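Local coordinates for putative xanthine dehydrogenase YAGS fad-binding subunit (Escherichia coli, PDB 5G5G), which probably serves as the molybdenum-bearing subunit of a three-chain periplasmic aldehyde oxidase, holding a pterin cytosine dinucleotide cofactor for the oxidation of aldehydes, at residues A38-E44 against L206-N210; G61-D67 against V130-R136; R282-Q287 against A351-G357; N513-S517 against S682-A687. All blocks are in the same frame, centred on the assembly; numbering follows the deposited sequence. Where two conformers were deposited one is given.

Overall arrangement
The four contacts do not touch one another. Interaction 3 lies nearest the molybdenum: the side chain of Pro352 is about 3 Å from the dioxothiomolybdenum ion. Interaction 4 reaches the cofactor elsewhere, with the side chain of Ala687 about 4 Å from the pterin cytosine dinucleotide. The nearest atoms of interaction 3 and interaction 4 are about 16 Å apart. Interaction 1 stands further back, with the side chain of Ser209 about 9 Å from the pterin cytosine dinucleotide and about 11 Å from an iron-sulfur cluster. Interaction 2 pairs two strands of the hammerhead region at the surface. It lies between the segments of interaction 1 along the chain, and its centre is about 51 Å from that of interaction 4.

Interaction 1: A38-E44 against L206-N210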
loop_
_atom_site.group_PDB
_atom_site.type_symbol
_atom_site.label_atom_id
_atom_site.label_comp_id
_atom_site.label_asym_id
_atom_site.label_seq_id
_atom_site.Cartn_x
_atom_site.Cartn_y
_atom_site.Cartn_z
ATOM N N ALA C 38 -8.337 14.238 -7.294
ATOM C CA ALA C 38 -9.556 14.831 -6.730
ATOM C C ALA C 38 -9.332 16.029 -5.814
ATOM O O ALA C 38 -10.097 16.943 -5.857
ATOM C CB ALA C 38 -10.350 13.782 -6.001
ATOM N N TYR C 39 -8.256 16.036 -5.046
ATOM C CA TYR C 39 -8.046 17.114 -4.065
ATOM C C TYR C 39 -7.211 18.260 -4.653
ATOM O O TYR C 39 -6.785 19.146 -3.909
ATOM C CB TYR C 39 -7.296 16.561 -2.886
ATOM C CG TYR C 39 -7.486 17.225 -1.522
ATOM C CD1 TYR C 39 -8.656 16.999 -0.770
ATOM C CD2 TYR C 39 -6.436 17.976 -0.947
ATOM C CE1 TYR C 39 -8.790 17.558 0.527
ATOM C CE2 TYR C 39 -6.584 18.536 0.308
ATOM C CZ TYR C 39 -7.726 18.301 1.039
ATOM O OH TYR C 39 -7.875 18.802 2.335
ATOM N N GLU C 40 -6.995 18.243 -5.963
ATOM C CA GLU C 40 -6.015 19.135 -6.617
ATOM C C GLU C 40 -6.594 20.089 -7.661
ATOM O O GLU C 40 -5.847 20.677 -8.438
ATOM C CB GLU C 40 -4.931 18.242 -7.242
ATOM C CG GLU C 40 -4.244 17.381 -6.184
ATOM C CD GLU C 40 -3.338 16.294 -6.761
ATOM O OE1 GLU C 40 -3.234 16.188 -8.003
ATOM O OE2 GLU C 40 -2.708 15.595 -5.967
ATOM N N TRP C 41 -7.917 20.194 -7.739
ATOM C CA TRP C 41 -8.599 20.997 -8.750
ATOM C C TRP C 41 -8.795 22.471 -8.287
ATOM O O TRP C 41 -9.918 22.980 -8.222
ATOM C CB TRP C 41 -9.963 20.380 -9.054
ATOM C CG TRP C 41 -9.880 18.994 -9.696
ATOM C CD1 TRP C 41 -10.186 17.805 -9.110
ATOM C CD2 TRP C 41 -9.490 18.683 -11.043
ATOM N NE1 TRP C 41 -10.010 16.771 -10.001
ATOM C CE2 TRP C 41 -9.619 17.282 -11.198
ATOM C CE3 TRP C 41 -9.115 19.459 -12.156
ATOM C CZ2 TRP C 41 -9.333 16.635 -12.396
ATOM C CZ3 TRP C 41 -8.806 18.822 -13.345
ATOM C CH2 TRP C 41 -8.930 17.413 -13.456
ATOM N N HIS C 42 -7.704 23.170 -8.089
ATOM C CA HIS C 42 -7.774 24.506 -7.504
ATOM C C HIS C 42 -8.463 25.549 -8.386
ATOM O O HIS C 42 -9.298 26.318 -7.875
ATOM C CB HIS C 42 -6.373 24.942 -7.018
ATOM C CG HIS C 42 -5.297 24.897 -8.066
ATOM N ND1 HIS C 42 -5.040 25.973 -8.907
ATOM C CD2 HIS C 42 -4.358 23.968 -8.357
ATOM C CE1 HIS C 42 -4.022 25.682 -9.696
ATOM N NE2 HIS C 42 -3.610 24.459 -9.411
ATOM N N GLU C 43 -8.259 25.533 -9.715
ATOM C CA GLU C 43 -8.897 26.556 -10.552
ATOM C C GLU C 43 -10.411 26.456 -10.581
ATOM O O GLU C 43 -11.097 27.471 -10.802
ATOM C CB GLU C 43 -8.382 26.555 -11.986
ATOM C CG GLU C 43 -6.876 26.674 -12.115
ATOM C CD GLU C 43 -6.141 25.346 -12.147
ATOM O OE1 GLU C 43 -6.595 24.283 -11.594
ATOM O OE2 GLU C 43 -5.012 25.338 -12.665
ATOM N N GLU C 44 -10.926 25.261 -10.341
ATOM C CA GLU C 44 -12.345 25.004 -10.359
ATOM C C GLU C 44 -13.058 25.495 -9.090
ATOM O O GLU C 44 -14.281 25.587 -9.084
ATOM C CB GLU C 44 -12.534 23.508 -10.558
ATOM C CG GLU C 44 -12.090 23.047 -11.981
ATOM C CD GLU C 44 -10.591 22.810 -12.253
ATOM O OE1 GLU C 44 -9.703 22.926 -11.371
ATOM O OE2 GLU C 44 -10.281 22.416 -13.417
ATOM N N LEU C 206 -19.141 16.872 -8.667
ATOM C CA LEU C 206 -18.261 16.207 -7.709
ATOM C C LEU C 206 -17.031 15.735 -8.455
ATOM O O LEU C 206 -17.141 14.897 -9.375
ATOM C CB LEU C 206 -18.950 15.010 -7.050
ATOM C CG LEU C 206 -18.187 14.469 -5.832
ATOM C CD1 LEU C 206 -18.557 15.249 -4.559
ATOM C CD2 LEU C 206 -18.412 13.000 -5.599
ATOM N N TRP C 207 -15.880 16.238 -8.052
ATOM C CA TRP C 207 -14.597 15.717 -8.481
ATOM C C TRP C 207 -14.234 14.689 -7.430
ATOM O O TRP C 207 -14.291 14.954 -6.208
ATOM C CB TRP C 207 -13.550 16.806 -8.483
ATOM C CG TRP C 207 -13.733 17.853 -9.570
ATOM C CD1 TRP C 207 -13.069 17.917 -10.744
ATOM C CD2 TRP C 207 -14.635 18.976 -9.569
ATOM N NE1 TRP C 207 -13.473 19.020 -11.480
ATOM C CE2 TRP C 207 -14.428 19.692 -10.776
ATOM C CE3 TRP C 207 -15.564 19.493 -8.634
ATOM C CZ2 TRP C 207 -15.133 20.882 -11.094
ATOM C CZ3 TRP C 207 -16.296 20.624 -8.984
ATOM C CH2 TRP C 207 -16.072 21.330 -10.180
ATOM N N THR C 208 -13.861 13.497 -7.864
ATOM C CA THR C 208 -13.694 12.426 -6.894
ATOM C C THR C 208 -12.676 11.411 -7.393
ATOM O O THR C 208 -12.064 11.602 -8.465
ATOM C CB THR C 208 -15.089 11.761 -6.599
ATOM O OG1 THR C 208 -15.031 10.883 -5.457
ATOM C CG2 THR C 208 -15.571 11.009 -7.817
ATOM N N SER C 209 -12.486 10.355 -6.588
ATOM C CA SER C 209 -11.573 9.263 -6.881
ATOM C C SER C 209 -12.444 7.991 -6.858
ATOM O O SER C 209 -12.840 7.539 -5.796
ATOM C CB SER C 209 -10.437 9.212 -5.834
ATOM O OG SER C 209 -9.445 8.268 -6.211
ATOM N N ASN C 210 -12.870 7.537 -8.048
ATOM C CA ASN C 210 -13.875 6.496 -8.128
ATOM C C ASN C 210 -13.651 5.686 -9.411
ATOM O O ASN C 210 -13.446 6.270 -10.458
ATOM C CB ASN C 210 -15.277 7.104 -8.059
ATOM C CG ASN C 210 -16.350 6.066 -7.780
ATOM O OD1 ASN C 210 -16.568 5.175 -8.584
ATOM N ND2 ASN C 210 -16.981 6.133 -6.614
HETATM O O HOH W 1 -10.906 13.977 -9.698
HETATM O O HOH W 2 -12.283 19.709 -13.968
#
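Trp41 and Trp207 both carry CG beside the backbone N (chi1 -65° and -70°), which swings the two indoles toward each other. Their five-membered rings meet obliquely, planes 42° apart, with CD1 of Trp207 over one face of the Trp41 ring and only 3.3 Å from Trp41 CD1. Farther along, Glu44 CB comes obliquely to the six-membered ring, 3.7 Å from Trp207 CZ2. Two waters take up the indole N-H groups, each in the plane of its ring: one is 2.9 Å from Trp41 NE1 and also lies near Thr208 O, the other is 2.8 Å from Trp207 NE1. Ala38 CB packs on the backbone, 3.6 Å from Thr208 C. Replacing Trp41 by an alanine is likely to open a gap beside the Trp207 indole, leave it freer to turn and deprive the first water of its N-H donor. Trp207 also rests on Met196 and Val198 of the adjacent strand 194-200. Trp41 centres an inverse gamma turn, and the whole is a tryptophan pair joining a turn-rich loop of the hammerhead region to strand 203-208 of a mixed beta sheet.

Interaction 2: G61-D67 against V130-R136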
loop_
_atom_site.group_PDB
_atom_site.type_symbol
_atom_site.label_atom_id
_atom_site.label_comp_id
_atom_site.label_asym_id
_atom_site.label_seq_id
_atom_site.Cartn_x
_atom_site.Cartn_y
_atom_site.Cartn_z
ATOM N N GLY C 61 -22.782 0.256 18.813
ATOM C CA GLY C 61 -23.636 0.833 19.826
ATOM C C GLY C 61 -24.443 2.013 19.303
ATOM O O GLY C 61 -24.804 2.078 18.130
ATOM N N ARG C 62 -24.729 2.943 20.215
ATOM C CA ARG C 62 -25.566 4.099 19.958
ATOM C C ARG C 62 -24.753 5.356 20.256
ATOM O O ARG C 62 -23.954 5.403 21.202
ATOM C CB ARG C 62 -26.809 4.090 20.868
ATOM C CG ARG C 62 -27.929 4.984 20.351
ATOM C CD ARG C 62 -29.267 4.785 21.051
ATOM N NE ARG C 62 -30.288 5.703 20.511
ATOM C CZ ARG C 62 -30.972 5.524 19.375
ATOM N NH1 ARG C 62 -30.798 4.446 18.618
ATOM N NH2 ARG C 62 -31.860 6.440 18.996
ATOM N N LEU C 63 -24.969 6.358 19.426
ATOM C CA LEU C 63 -24.430 7.684 19.614
ATOM C C LEU C 63 -25.453 8.402 20.488
ATOM O O LEU C 63 -26.516 8.774 20.006
ATOM C CB LEU C 63 -24.272 8.326 18.227
ATOM C CG LEU C 63 -23.525 9.634 18.096
ATOM C CD1 LEU C 63 -22.124 9.512 18.669
ATOM C CD2 LEU C 63 -23.525 10.059 16.639
ATOM N N THR C 64 -25.173 8.516 21.782
ATOM C CA THR C 64 -26.181 9.099 22.722
ATOM C C THR C 64 -26.272 10.606 22.475
ATOM O O THR C 64 -27.396 11.173 22.363
ATOM C CB THR C 64 -25.913 8.736 24.199
ATOM O OG1 THR C 64 -24.541 8.946 24.542
ATOM C CG2 THR C 64 -26.235 7.240 24.429
ATOM N N ALA C 65 -25.116 11.218 22.241
ATOM C CA ALA C 65 -25.114 12.616 21.792
ATOM C C ALA C 65 -23.906 12.969 20.908
ATOM O O ALA C 65 -22.871 12.283 20.886
ATOM C CB ALA C 65 -25.219 13.535 22.984
ATOM N N LEU C 66 -24.076 14.042 20.168
ATOM C CA LEU C 66 -23.054 14.499 19.296
ATOM C C LEU C 66 -23.106 16.004 19.347
ATOM O O LEU C 66 -23.966 16.617 18.744
ATOM C CB LEU C 66 -23.321 13.979 17.879
ATOM C CG LEU C 66 -22.244 14.357 16.877
ATOM C CD1 LEU C 66 -20.865 13.880 17.330
ATOM C CD2 LEU C 66 -22.546 13.745 15.501
ATOM N N ASP C 67 -22.220 16.598 20.120
ATOM C CA ASP C 67 -22.329 18.012 20.387
ATOM C C ASP C 67 -21.267 18.737 19.605
ATOM O O ASP C 67 -20.180 18.253 19.406
ATOM C CB ASP C 67 -22.283 18.257 21.853
ATOM C CG ASP C 67 -23.405 17.565 22.576
ATOM O OD1 ASP C 67 -24.611 17.844 22.229
ATOM O OD2 ASP C 67 -23.108 16.680 23.431
ATOM N N VAL C 130 -15.238 18.034 18.548
ATOM C CA VAL C 130 -16.571 17.486 18.408
ATOM C C VAL C 130 -16.759 16.483 19.567
ATOM O O VAL C 130 -15.937 15.604 19.712
ATOM C CB VAL C 130 -16.746 16.836 17.033
ATOM C CG1 VAL C 130 -18.052 16.054 16.932
ATOM C CG2 VAL C 130 -16.714 17.925 15.965
ATOM N N GLN C 131 -17.838 16.603 20.321
ATOM C CA GLN C 131 -18.025 15.834 21.564
ATOM C C GLN C 131 -19.016 14.713 21.241
ATOM O O GLN C 131 -20.211 14.932 21.177
ATOM C CB GLN C 131 -18.519 16.791 22.653
ATOM C CG GLN C 131 -18.888 16.164 23.986
ATOM C CD GLN C 131 -19.414 17.184 25.014
ATOM O OE1 GLN C 131 -18.674 18.094 25.421
ATOM N NE2 GLN C 131 -20.698 17.058 25.431
ATOM N N ALA C 132 -18.523 13.505 21.105
ATOM C CA ALA C 132 -19.376 12.331 20.859
ATOM C C ALA C 132 -19.428 11.473 22.108
ATOM O O ALA C 132 -18.383 11.163 22.664
ATOM C CB ALA C 132 -18.844 11.511 19.727
ATOM N N HIS C 133 -20.612 11.135 22.577
ATOM C CA HIS C 133 -20.722 10.171 23.666
ATOM C C HIS C 133 -21.594 9.002 23.215
ATOM O O HIS C 133 -22.586 9.153 22.462
ATOM C CB HIS C 133 -21.216 10.798 24.980
ATOM C CG HIS C 133 -20.339 11.894 25.510
ATOM N ND1 HIS C 133 -20.853 13.044 26.065
ATOM C CD2 HIS C 133 -18.989 12.018 25.573
ATOM C CE1 HIS C 133 -19.858 13.835 26.435
ATOM N NE2 HIS C 133 -18.717 13.235 26.144
ATOM N N TYR C 134 -21.206 7.835 23.724
ATOM C CA TYR C 134 -21.693 6.532 23.282
ATOM C C TYR C 134 -22.129 5.577 24.413
ATOM O O TYR C 134 -21.640 5.666 25.551
ATOM C CB TYR C 134 -20.579 5.793 22.553
ATOM C CG TYR C 134 -19.820 6.546 21.499
ATOM C CD1 TYR C 134 -18.731 7.360 21.838
ATOM C CD2 TYR C 134 -20.132 6.380 20.153
ATOM C CE1 TYR C 134 -17.993 8.031 20.871
ATOM C CE2 TYR C 134 -19.409 7.031 19.179
ATOM C CZ TYR C 134 -18.331 7.834 19.537
ATOM O OH TYR C 134 -17.588 8.451 18.573
ATOM N N ARG C 135 -23.003 4.657 24.016
ATOM C CA ARG C 135 -23.383 3.452 24.762
ATOM C C ARG C 135 -22.953 2.263 23.886
ATOM O O ARG C 135 -23.547 2.020 22.841
ATOM C CB ARG C 135 -24.899 3.444 24.952
ATOM C CG ARG C 135 -25.459 2.271 25.754
ATOM C CD ARG C 135 -25.223 2.434 27.253
ATOM N NE ARG C 135 -25.509 1.177 27.977
ATOM C CZ ARG C 135 -26.223 1.060 29.107
ATOM N NH1 ARG C 135 -26.748 2.118 29.734
ATOM N NH2 ARG C 135 -26.402 -0.145 29.643
ATOM N N ARG C 136 -21.919 1.542 24.304
ATOM C CA ARG C 136 -21.503 0.361 23.554
ATOM C C ARG C 136 -22.543 -0.718 23.612
ATOM O O ARG C 136 -23.275 -0.859 24.621
ATOM C CB ARG C 136 -20.243 -0.230 24.138
ATOM C CG ARG C 136 -19.013 0.620 24.065
ATOM C CD ARG C 136 -17.851 -0.210 24.606
ATOM N NE ARG C 136 -16.614 0.560 24.523
ATOM C CZ ARG C 136 -15.820 0.631 23.460
ATOM N NH1 ARG C 136 -16.099 -0.034 22.337
ATOM N NH2 ARG C 136 -14.715 1.375 23.543
#
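Arg62 and Arg135 form a hydrogen-bonded antiparallel pair, with Arg62 N 3.0 Å from Arg135 O and a return bond from Arg135 N to Arg62 O. Asp67 and Gln131 repeat this at the far end, where Asp67 N reaches Gln131 O at 2.8 Å in a nearly straight bond (173°). Between them the register slips by one: Thr64 N (2.7 Å) and Ala65 N (3.3 Å) both donate to His133 O, while His133 N returns a bond to Ala65 O. The Thr64 hydroxyl adds a weak third bond to that same carbonyl. Gly61 CA makes a CA-H...O contact of 3.2 Å with Arg135 O, and a CB on Gly61 would clash with that oxygen.

Of the apolar contacts, Leu63 CD1 lies 3.7 Å from Tyr134 CE2, and Leu66, whose CG is anti to the backbone N (chi1 -177°), brings its CD1 to 3.6 Å from Val130 CG1. Ala132 CB touches the CD1 atoms of both leucines. Ile112 of strand 111-117 packs against Leu66, Ala132 and Tyr134, and the Tyr134 hydroxyl bonds to Ala57 N.

The face of Arg62, Asp67, Gln131, His133 and Arg135, largely polar, also holds Ala65; there Gln131 NE2 makes a weak bond to Asp67 OD2. Thr64, Ala65 and His133 make a classic beta bulge in a small antiparallel sheet of the hammerhead domain, with strand 61-67 between 104-105 and 131-136.

Interaction 3: R282-Q287 against A351-G357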
loop_
_atom_site.group_PDB
_atom_site.type_symbol
_atom_site.label_atom_id
_atom_site.label_comp_id
_atom_site.label_asym_id
_atom_site.label_seq_id
_atom_site.Cartn_x
_atom_site.Cartn_y
_atom_site.Cartn_z
ATOM N N ARG C 282 -11.030 -6.613 2.320
ATOM C CA ARG C 282 -11.304 -7.998 1.947
ATOM C C ARG C 282 -11.692 -8.761 3.238
ATOM O O ARG C 282 -10.956 -8.705 4.173
ATOM C CB ARG C 282 -10.118 -8.704 1.309
ATOM C CG ARG C 282 -10.534 -10.072 0.747
ATOM C CD ARG C 282 -9.376 -10.968 0.315
ATOM N NE ARG C 282 -8.454 -10.335 -0.625
ATOM C CZ ARG C 282 -8.631 -10.197 -1.955
ATOM N NH1 ARG C 282 -9.791 -10.450 -2.538
ATOM N NH2 ARG C 282 -7.678 -9.620 -2.681
ATOM N N PRO C 283 -12.809 -9.509 3.233
ATOM C CA PRO C 283 -13.107 -10.350 4.391
ATOM C C PRO C 283 -12.084 -11.444 4.565
ATOM O O PRO C 283 -11.677 -12.076 3.576
ATOM C CB PRO C 283 -14.473 -10.950 4.044
ATOM C CG PRO C 283 -15.052 -10.014 2.990
ATOM C CD PRO C 283 -13.885 -9.563 2.227
ATOM N N ALA C 284 -11.710 -11.678 5.814
ATOM C CA ALA C 284 -11.015 -12.867 6.219
ATOM C C ALA C 284 -11.836 -14.069 5.791
ATOM O O ALA C 284 -13.089 -13.972 5.654
ATOM C CB ALA C 284 -10.813 -12.919 7.727
ATOM N N THR C 285 -11.152 -15.186 5.559
ATOM C CA THR C 285 -11.819 -16.449 5.281
ATOM C C THR C 285 -11.305 -17.580 6.183
ATOM O O THR C 285 -10.200 -17.562 6.682
ATOM C CB THR C 285 -11.723 -16.918 3.788
ATOM O OG1 THR C 285 -10.368 -17.322 3.496
ATOM C CG2 THR C 285 -12.155 -15.788 2.826
ATOM N N LEU C 286 -12.129 -18.608 6.309
ATOM C CA LEU C 286 -11.778 -19.856 6.991
ATOM C C LEU C 286 -12.316 -20.943 6.034
ATOM O O LEU C 286 -13.518 -21.004 5.790
ATOM C CB LEU C 286 -12.404 -19.891 8.381
ATOM C CG LEU C 286 -12.071 -21.046 9.317
ATOM C CD1 LEU C 286 -12.474 -20.675 10.738
ATOM C CD2 LEU C 286 -12.742 -22.349 8.902
ATOM N N GLN C 287 -11.431 -21.722 5.450
ATOM C CA GLN C 287 -11.798 -22.600 4.342
ATOM C C GLN C 287 -11.465 -24.056 4.651
ATOM O O GLN C 287 -10.374 -24.346 5.163
ATOM C CB GLN C 287 -11.072 -22.195 3.086
ATOM C CG GLN C 287 -11.317 -20.738 2.673
ATOM C CD GLN C 287 -10.596 -20.386 1.412
ATOM O OE1 GLN C 287 -10.737 -21.038 0.369
ATOM N NE2 GLN C 287 -9.875 -19.319 1.469
ATOM N N ALA C 351 -9.573 -9.298 -7.263
ATOM C CA ALA C 351 -9.974 -10.730 -7.409
ATOM C C ALA C 351 -10.726 -11.220 -6.167
ATOM O O ALA C 351 -10.354 -12.213 -5.521
ATOM C CB ALA C 351 -8.779 -11.627 -7.733
ATOM N N PRO C 352 -11.865 -10.595 -5.877
ATOM C CA PRO C 352 -12.671 -11.054 -4.760
ATOM C C PRO C 352 -13.056 -12.510 -4.974
ATOM O O PRO C 352 -13.419 -12.903 -6.107
ATOM C CB PRO C 352 -13.932 -10.177 -4.807
ATOM C CG PRO C 352 -13.841 -9.419 -6.067
ATOM C CD PRO C 352 -12.469 -9.454 -6.582
ATOM N N GLY C 353 -12.896 -13.268 -3.907
ATOM C CA GLY C 353 -13.194 -14.688 -3.933
ATOM C C GLY C 353 -12.032 -15.511 -4.449
ATOM O O GLY C 353 -11.522 -16.375 -3.721
ATOM N N GLU C 354 -11.604 -15.311 -5.711
ATOM C CA GLU C 354 -10.508 -16.128 -6.233
ATOM C C GLU C 354 -9.199 -15.895 -5.515
ATOM O O GLU C 354 -8.433 -16.830 -5.287
ATOM C CB GLU C 354 -10.316 -15.922 -7.753
ATOM C CG GLU C 354 -11.136 -16.887 -8.588
ATOM C CD GLU C 354 -12.581 -16.512 -8.740
ATOM O OE1 GLU C 354 -13.017 -15.425 -8.321
ATOM O OE2 GLU C 354 -13.302 -17.349 -9.314
ATOM N N ALA C 355 -8.905 -14.664 -5.108
ATOM C CA ALA C 355 -7.595 -14.482 -4.450
ATOM C C ALA C 355 -7.484 -15.390 -3.183
ATOM O O ALA C 355 -6.590 -16.218 -3.091
ATOM C CB ALA C 355 -7.325 -13.005 -4.152
ATOM N N PRO C 356 -8.421 -15.284 -2.218
ATOM C CA PRO C 356 -8.323 -16.175 -1.051
ATOM C C PRO C 356 -8.674 -17.620 -1.344
ATOM O O PRO C 356 -8.079 -18.549 -0.737
ATOM C CB PRO C 356 -9.269 -15.526 -0.021
ATOM C CG PRO C 356 -10.297 -14.799 -0.870
ATOM C CD PRO C 356 -9.512 -14.288 -2.053
ATOM N N GLY C 357 -9.569 -17.868 -2.294
ATOM C CA GLY C 357 -9.907 -19.253 -2.630
ATOM C C GLY C 357 -8.717 -20.018 -3.146
ATOM O O GLY C 357 -8.496 -21.164 -2.753
#
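Arg282 lays its guanidinium beside the start of helix 354-372, presenting one face to Ala355 and an edge to Pro352. The bend at chi3 (-54°) turns the group so that Ala355 CB sits over that face, 3.7 Å from NH2, while Pro352 CA approaches near the plane, 3.7 Å from NH1. Farther back, Arg282 CD brushes the Pro356 ring at 4.1 Å from its CG. The charge is met outside the two segments: NH1 pairs with Glu317, whose carboxylate also accepts from Gly353 N at the N-cap, and NE bonds to Gln185. Thr285 meets the Pro356 ring at about a right angle, its CG2 4.1 Å from Pro356 CB. Gln287 extends to the first helical turn, where NE2 donates to Pro356 O at 2.9 Å (165°), in its own amide plane but well above that of the carbonyl. NE2 also donates to Thr285 OG1, itself hydrogen-bonded to Thr182, and His304 NE2 bonds to OE1, fixing the amide's rotation. With an alanine at Gln287, Pro356 O and the His304 ring would probably each lose a partner. This is the joint between strand 285-293 and a helix start at the molybdenum pocket, lined by Pro352 itself.

Interaction 4: N513-S517 against S682-A687; sequences NTSTS and SSPMKA
Asn513 and Ser683 share the one clear hydrogen bond across this contact: Ser683 OG donates to Asn513 OD1 at a short 2.5 Å, in the plane of the amide carbonyl and on a lone pair. Ser683 OG lies between its own backbone N and carbonyl carbon (chi1 74°), a position from which it also accepts from Lys686 N at 3.3 Å and, weakly, from Met685 N. That makes an ST motif within the type I turn running from Ser683 to Lys686.

Other polar groups gather round the same amide. Asn513 ND2 lies 2.9 Å from Ser682 OG, which itself donates to Ala687 O at 2.6 Å and has a further partner in Asn442. Ala687 O comes to 3.1 Å from Asn513 CG. Within the helix, Asn513 O accepts from Ser517 N and from Ser517 OG, which arrive from opposite faces of its plane.

Met685 supplies the van der Waals part. Bent at chi2 and chi3, it crosses Thr516 at about a right angle: its CG is 3.2 Å from Thr516 OG1 and 3.4 Å from Ser517 OG, and its CE rests near Thr516 CB. The Thr516 hydroxyl bonds to Ala512 O in its own helix. Thr479 of helix 472-484 touches both Thr516 and Met685.

The buried interface between helix 511-534 and the turn is thus bridged by neutral amide and hydroxyl groups, with no ion pair across it. One hydroxyl, Ser683 OG, both donates to the helix's Asn513 and accepts from the backbone of the turn, which probably helps hold Ala687, just after the turn, where it touches the pterin cytosine dinucleotide.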
loop_
_atom_site.group_PDB
_atom_site.type_symbol
_atom_site.label_atom_id
_atom_site.label_comp_id
_atom_site.label_asym_id
_atom_site.label_seq_id
_atom_site.Cartn_x
_atom_site.Cartn_y
_atom_site.Cartn_z
ATOM N N ASN C 513 -11.574 -4.948 -22.042
ATOM C CA ASN C 513 -12.316 -5.572 -23.106
ATOM C C ASN C 513 -13.636 -4.857 -23.434
ATOM O O ASN C 513 -13.929 -4.608 -24.580
ATOM C CB ASN C 513 -12.570 -7.046 -22.737
ATOM C CG ASN C 513 -13.229 -7.824 -23.859
ATOM O OD1 ASN C 513 -12.946 -7.583 -25.035
ATOM N ND2 ASN C 513 -14.189 -8.670 -23.511
ATOM N N THR C 514 -14.414 -4.493 -22.424
ATOM C CA THR C 514 -15.707 -3.867 -22.655
ATOM C C THR C 514 -15.522 -2.405 -23.175
ATOM O O THR C 514 -16.219 -2.028 -24.110
ATOM C CB THR C 514 -16.589 -3.871 -21.415
ATOM O OG1 THR C 514 -15.965 -3.167 -20.347
ATOM C CG2 THR C 514 -16.937 -5.293 -20.976
ATOM N N SER C 515 -14.630 -1.623 -22.584
ATOM C CA SER C 515 -14.468 -0.231 -22.952
ATOM C C SER C 515 -13.943 -0.132 -24.422
ATOM O O SER C 515 -14.433 0.688 -25.219
ATOM C CB SER C 515 -13.578 0.540 -21.981
ATOM O OG SER C 515 -12.223 0.166 -21.996
ATOM N N THR C 516 -12.971 -0.970 -24.744
ATOM C CA THR C 516 -12.405 -0.977 -26.112
ATOM C C THR C 516 -13.405 -1.496 -27.121
ATOM O O THR C 516 -13.444 -1.006 -28.243
ATOM C CB THR C 516 -11.057 -1.673 -26.263
ATOM O OG1 THR C 516 -11.183 -3.061 -25.940
ATOM C CG2 THR C 516 -10.015 -1.002 -25.396
ATOM N N SER C 517 -14.223 -2.466 -26.717
ATOM C CA SER C 517 -15.310 -2.946 -27.575
ATOM C C SER C 517 -16.352 -1.862 -27.858
ATOM O O SER C 517 -16.930 -1.825 -28.933
ATOM C CB SER C 517 -15.975 -4.200 -27.040
ATOM O OG SER C 517 -15.058 -5.291 -27.072
ATOM N N SER C 682 -15.254 -13.953 -26.846
ATOM C CA SER C 682 -15.314 -12.848 -25.885
ATOM C C SER C 682 -15.956 -11.546 -26.411
ATOM O O SER C 682 -16.823 -10.968 -25.737
ATOM C CB SER C 682 -13.904 -12.535 -25.335
ATOM O OG SER C 682 -13.909 -11.416 -24.394
ATOM N N SER C 683 -15.484 -11.059 -27.547
ATOM C CA SER C 683 -15.860 -9.739 -28.051
ATOM C C SER C 683 -15.221 -9.499 -29.382
ATOM O O SER C 683 -14.398 -10.293 -29.800
ATOM C CB SER C 683 -15.397 -8.643 -27.094
ATOM O OG SER C 683 -13.959 -8.470 -27.197
ATOM N N PRO C 684 -15.526 -8.343 -30.029
ATOM C CA PRO C 684 -14.831 -8.030 -31.303
ATOM C C PRO C 684 -13.309 -7.767 -31.124
ATOM O O PRO C 684 -12.560 -7.864 -32.067
ATOM C CB PRO C 684 -15.522 -6.757 -31.815
ATOM C CG PRO C 684 -16.854 -6.763 -31.101
ATOM C CD PRO C 684 -16.618 -7.394 -29.744
ATOM N N MET C 685 -12.910 -7.406 -29.920
ATOM C CA MET C 685 -11.504 -7.213 -29.598
ATOM C C MET C 685 -10.741 -8.525 -29.403
ATOM O O MET C 685 -9.526 -8.573 -29.517
ATOM C CB MET C 685 -11.356 -6.335 -28.324
ATOM C CG MET C 685 -11.928 -4.948 -28.468
ATOM S SD MET C 685 -11.238 -3.923 -29.773
ATOM C CE MET C 685 -9.578 -3.717 -29.169
ATOM N N LYS C 686 -11.473 -9.561 -29.022
ATOM C CA LYS C 686 -10.939 -10.899 -28.734
ATOM C C LYS C 686 -10.035 -10.949 -27.492
ATOM O O LYS C 686 -9.243 -11.865 -27.317
ATOM C CB LYS C 686 -10.268 -11.467 -30.000
ATOM C CG LYS C 686 -11.155 -11.323 -31.226
ATOM C CD LYS C 686 -10.505 -11.930 -32.475
ATOM C CE LYS C 686 -11.420 -11.800 -33.683
ATOM N NZ LYS C 686 -10.692 -11.938 -34.965
ATOM N N ALA C 687 -10.236 -9.952 -26.619
ATOM C CA ALA C 687 -9.489 -9.754 -25.435
ATOM C C ALA C 687 -10.265 -10.294 -24.248
ATOM O O ALA C 687 -11.507 -10.350 -24.266
ATOM C CB ALA C 687 -9.232 -8.280 -25.206
#